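Local coordinates for protein UDP-N-acetylmuramate--L-alanine ligase (Thermotoga maritima, PDB 1J6U) that catalyses the ATP-dependent addition of L-alanine to UDP-N-acetylmuramate, a step in building the peptidoglycan of the bacterial cell wall, at residues K14-G19 against D38-N43; D73-T78 against V96-R101. All coordinates share one frame; numbering follows the deposited sequence.

Contact 1. Residues K14-G19 against D38-N43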
# COMPACT_ATOMS: atom_id res chain seq x y z
N LYS A 14 -3.17 28.99 4.46
CA LYS A 14 -4.27 28.37 3.73
C LYS A 14 -3.60 27.60 2.60
O LYS A 14 -2.89 28.20 1.80
CB LYS A 14 -5.20 29.39 3.14
CG LYS A 14 -6.44 28.78 2.52
CD LYS A 14 -7.30 29.87 1.97
CE LYS A 14 -8.78 29.70 2.24
NZ LYS A 14 -9.47 31.00 1.87
N ILE A 15 -3.81 26.29 2.53
CA ILE A 15 -3.16 25.46 1.53
C ILE A 15 -4.14 24.79 0.58
O ILE A 15 -5.16 24.23 0.99
CB ILE A 15 -2.34 24.36 2.21
CG1 ILE A 15 -1.45 25.00 3.28
CG2 ILE A 15 -1.52 23.59 1.17
CD1 ILE A 15 -0.79 23.99 4.24
N HIS A 16 -3.81 24.87 -0.70
CA HIS A 16 -4.59 24.31 -1.79
C HIS A 16 -3.84 23.07 -2.33
O HIS A 16 -2.70 23.17 -2.80
CB HIS A 16 -4.73 25.38 -2.88
CG HIS A 16 -5.52 24.96 -4.07
ND1 HIS A 16 -6.40 25.81 -4.71
CD2 HIS A 16 -5.59 23.79 -4.73
CE1 HIS A 16 -6.97 25.18 -5.71
NE2 HIS A 16 -6.50 23.94 -5.75
N PHE A 17 -4.49 21.91 -2.23
CA PHE A 17 -3.93 20.64 -2.68
C PHE A 17 -4.56 20.20 -3.99
O PHE A 17 -5.75 19.83 -4.04
CB PHE A 17 -4.17 19.50 -1.64
CG PHE A 17 -3.41 19.65 -0.35
CD1 PHE A 17 -3.89 20.51 0.66
CD2 PHE A 17 -2.20 18.97 -0.15
CE1 PHE A 17 -3.19 20.69 1.82
CE2 PHE A 17 -1.49 19.14 1.01
CZ PHE A 17 -1.99 20.01 2.00
N VAL A 18 -3.76 20.19 -5.03
CA VAL A 18 -4.25 19.78 -6.33
C VAL A 18 -3.95 18.30 -6.41
O VAL A 18 -2.78 17.90 -6.58
CB VAL A 18 -3.54 20.56 -7.46
CG1 VAL A 18 -4.17 20.24 -8.83
CG2 VAL A 18 -3.65 22.04 -7.15
N GLY A 19 -5.01 17.50 -6.29
CA GLY A 19 -4.89 16.06 -6.29
C GLY A 19 -5.03 15.53 -4.85
O GLY A 19 -4.51 14.47 -4.50
N ASP A 38 -5.69 26.15 7.28
CA ASP A 38 -6.89 26.22 6.45
C ASP A 38 -6.57 25.35 5.22
O ASP A 38 -5.76 25.72 4.38
CB ASP A 38 -7.18 27.65 6.05
CG ASP A 38 -8.60 27.84 5.54
OD1 ASP A 38 -9.30 26.81 5.34
OD2 ASP A 38 -9.01 29.02 5.34
N VAL A 39 -7.22 24.21 5.12
CA VAL A 39 -6.93 23.29 4.05
C VAL A 39 -8.08 22.97 3.15
O VAL A 39 -9.20 22.82 3.60
CB VAL A 39 -6.40 21.95 4.69
CG1 VAL A 39 -6.39 20.84 3.69
CG2 VAL A 39 -4.98 22.17 5.24
N TYR A 40 -7.82 22.88 1.85
CA TYR A 40 -8.86 22.48 0.91
C TYR A 40 -8.14 21.97 -0.32
O TYR A 40 -6.90 22.07 -0.45
CB TYR A 40 -9.81 23.65 0.56
CG TYR A 40 -9.22 24.69 -0.37
CD1 TYR A 40 -9.41 24.62 -1.74
CD2 TYR A 40 -8.45 25.75 0.14
CE1 TYR A 40 -8.85 25.57 -2.61
CE2 TYR A 40 -7.88 26.72 -0.72
CZ TYR A 40 -8.09 26.61 -2.09
OH TYR A 40 -7.61 27.57 -2.94
N GLY A 41 -8.88 21.43 -1.26
CA GLY A 41 -8.17 20.92 -2.42
C GLY A 41 -9.10 20.44 -3.49
O GLY A 41 -10.33 20.59 -3.42
N SER A 42 -8.51 19.80 -4.47
CA SER A 42 -9.31 19.35 -5.57
C SER A 42 -8.75 18.05 -6.10
O SER A 42 -7.59 17.69 -5.86
CB SER A 42 -9.22 20.40 -6.66
OG SER A 42 -7.86 20.45 -7.05
N ASN A 43 -9.56 17.38 -6.89
CA ASN A 43 -9.12 16.12 -7.43
C ASN A 43 -9.86 15.88 -8.72
O ASN A 43 -10.96 16.39 -8.94
CB ASN A 43 -9.42 14.99 -6.41
CG ASN A 43 -8.45 13.82 -6.53
OD1 ASN A 43 -7.22 14.01 -6.46
ND2 ASN A 43 -8.99 12.60 -6.72

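Contact 2. Residues D73-T78 against V96-R101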
# COMPACT_ATOMS: atom_id res chain seq x y z
N ASP A 73 -2.36 30.50 0.31
CA ASP A 73 -1.05 31.07 0.51
C ASP A 73 -0.10 30.10 -0.10
O ASP A 73 1.06 30.40 -0.39
CB ASP A 73 -0.72 31.17 1.99
CG ASP A 73 -1.76 31.92 2.75
OD1 ASP A 73 -2.14 33.01 2.26
OD2 ASP A 73 -2.20 31.44 3.81
N LEU A 74 -0.61 28.90 -0.29
CA LEU A 74 0.25 27.87 -0.79
C LEU A 74 -0.49 26.85 -1.62
O LEU A 74 -1.64 26.51 -1.32
CB LEU A 74 0.90 27.20 0.42
CG LEU A 74 1.93 26.17 0.02
CD1 LEU A 74 3.02 26.90 -0.77
CD2 LEU A 74 2.47 25.43 1.27
N VAL A 75 0.16 26.37 -2.66
CA VAL A 75 -0.46 25.38 -3.51
C VAL A 75 0.47 24.19 -3.58
O VAL A 75 1.65 24.36 -3.88
CB VAL A 75 -0.64 25.86 -4.96
CG1 VAL A 75 -0.87 24.64 -5.87
CG2 VAL A 75 -1.82 26.80 -5.07
N ILE A 76 -0.07 23.00 -3.31
CA ILE A 76 0.73 21.79 -3.40
C ILE A 76 0.16 20.89 -4.49
O ILE A 76 -1.07 20.73 -4.62
CB ILE A 76 0.72 21.01 -2.09
CG1 ILE A 76 1.21 21.93 -0.97
CG2 ILE A 76 1.61 19.78 -2.22
CD1 ILE A 76 1.19 21.28 0.36
N LYS A 77 1.06 20.29 -5.28
CA LYS A 77 0.62 19.42 -6.37
C LYS A 77 1.39 18.10 -6.45
O LYS A 77 2.55 18.00 -6.05
CB LYS A 77 0.74 20.15 -7.71
CG LYS A 77 2.17 20.38 -8.17
CD LYS A 77 2.21 21.35 -9.34
CE LYS A 77 3.05 20.84 -10.49
NZ LYS A 77 4.51 20.80 -10.26
N THR A 78 0.74 17.09 -6.97
CA THR A 78 1.37 15.79 -7.14
C THR A 78 2.07 15.72 -8.48
O THR A 78 1.76 16.47 -9.41
CB THR A 78 0.33 14.71 -7.12
OG1 THR A 78 -0.27 14.61 -8.43
CG2 THR A 78 -0.73 15.04 -6.07
N VAL A 96 1.19 32.59 -6.69
CA VAL A 96 1.17 31.82 -5.47
C VAL A 96 2.21 30.70 -5.55
O VAL A 96 2.29 29.95 -6.52
CB VAL A 96 -0.22 31.25 -5.25
CG1 VAL A 96 -0.21 30.24 -4.11
CG2 VAL A 96 -1.16 32.39 -4.93
N PRO A 97 3.06 30.60 -4.54
CA PRO A 97 4.10 29.56 -4.51
C PRO A 97 3.46 28.17 -4.65
O PRO A 97 2.42 27.87 -4.05
CB PRO A 97 4.76 29.77 -3.16
CG PRO A 97 3.58 30.31 -2.30
CD PRO A 97 2.96 31.31 -3.25
N ILE A 98 4.09 27.35 -5.47
CA ILE A 98 3.58 26.02 -5.76
C ILE A 98 4.64 25.04 -5.38
O ILE A 98 5.81 25.20 -5.73
CB ILE A 98 3.30 25.84 -7.25
CG1 ILE A 98 2.10 26.67 -7.66
CG2 ILE A 98 3.04 24.37 -7.57
CD1 ILE A 98 2.11 26.96 -9.13
N GLU A 99 4.23 24.01 -4.65
CA GLU A 99 5.17 23.00 -4.24
C GLU A 99 4.72 21.61 -4.60
O GLU A 99 3.52 21.35 -4.77
CB GLU A 99 5.44 23.13 -2.77
CG GLU A 99 6.89 22.96 -2.52
CD GLU A 99 7.31 23.75 -1.33
OE1 GLU A 99 6.87 24.92 -1.25
OE2 GLU A 99 8.08 23.19 -0.50
N ASN A 100 5.71 20.73 -4.75
CA ASN A 100 5.48 19.32 -5.07
C ASN A 100 5.36 18.49 -3.81
O ASN A 100 6.09 18.70 -2.84
CB ASN A 100 6.61 18.81 -5.96
CG ASN A 100 6.57 19.44 -7.35
OD1 ASN A 100 5.57 19.34 -8.06
ND2 ASN A 100 7.65 20.13 -7.74
N ARG A 101 4.40 17.57 -3.83
CA ARG A 101 4.10 16.67 -2.71
C ARG A 101 5.32 16.18 -1.92
O ARG A 101 5.48 16.52 -0.75
CB ARG A 101 3.31 15.47 -3.25
CG ARG A 101 2.67 14.56 -2.19
CD ARG A 101 1.94 13.36 -2.85
NE ARG A 101 2.80 12.68 -3.83
CZ ARG A 101 2.36 11.92 -4.84
NH1 ARG A 101 3.22 11.34 -5.69
NH2 ARG A 101 1.05 11.73 -5.01

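Contact 1. Residues K14-G19 against D38-N43
His16 and Tyr40 meet on one face of the parallel pair formed by strands 14-18 and 38-42. His16 ND1 lies 2.8 Å from Tyr40 OH, a hydrogen bond in which either atom could be the donor. The rings also make an offset edge-to-face pair, with the edge of Tyr40 against the face of His16 and the planes at 61°. Tyr40 has its CG between the backbone N and the carbonyl carbon (chi1 74°), which leans the ring across to strand 14-18. Both groups have second partners: Tyr40 OH bonds to Tyr70 N, and His16 NE2 to Glu87. Ser42 OG reaches the same carboxylate oxygen of Glu87. Helix 23-34 links the two strands, making a beta-alpha-beta unit of a Rossmann-like domain. Gly19 begins what is probably its glycine-rich loop, and its N bonds to Ser42 O at 2.6 Å. Packing is tight at Gly41, where a side chain would run into Phe17 O. On the face away from His16 and Tyr40, Phe17 CE1 rests 3.7 Å from Val39 CG1, and Met25 and Ala29 of the helix touch the same ring. At the start of the strands Ile15 N still bonds to Asp38 O, but the side chains turn to solvent. Partly exposed Lys14 and exposed Asp38 run side by side. Lys14 NZ stays 4.0 Å from Asp38 OD2, too far for a salt bridge, and bonds to Tyr70 O instead.

Contact 2. Residues D73-T78 against V96-R101
Lys77 lies beside Asn100 on the sheet face that also carries Val75 and Ile98. From CB, Lys77 CG is set between the backbone N and the carbonyl carbon (chi1 70°), and it comes 3.6 Å from Asn100 OD1. Lys77 CD packs on the branch methyl of Ile98, 3.6 Å from Ile98 CG2. The chain then bends, and Lys77 CE passes 3.8 Å from Asn100 OD1. At the tip, Lys77 NZ donates to Asn100 OD1 at 2.8 Å, tilted 15° from the carbonyl plane. A methionine here would probably leave Asn100 OD1 without this donor and its amide freer to turn. Nearby, Val75 CB packs 3.9 Å from Ile98 CG1. The Leu74 and Pro97 side chains cross at about a right angle, with Leu74 CD1 3.8 Å from Pro97 CG. Thr78 CB sits over one face of the Arg101 guanidinium, 3.7 Å from Arg101 NH2. Arg101 NH1 has a salt bridge to Glu174. Four backbone hydrogen bonds tie the segments, the last from Arg101 N to Lys77 O at the start of helix 101-112. With helix 86-93 between them, strands 74-77 and 98-100 form a parallel beta-alpha-beta unit at the edge of a Rossmann-like sheet.

Overall arrangement
From the N terminus, strand 14-18 runs into helix 23-34, and contact 1 closes that loop when strand 38-42 returns beside the first strand. The chain then adds helix 48-55 and the short strand 60-61 at one edge of the sheet. Strand 74-77 comes back to the other flank of strand 14-18. Contact 2 closes the second loop, through helix 86-93, at strand 98-100. The two loops follow in series and neither encloses nor crosses the other. Strands 14-18 and 74-77 are neighbours, so the contacts join directly, for example by a probable hydrogen bond between His16 O and Ile76 N at 2.7 Å. Together they align four of the five parallel strands.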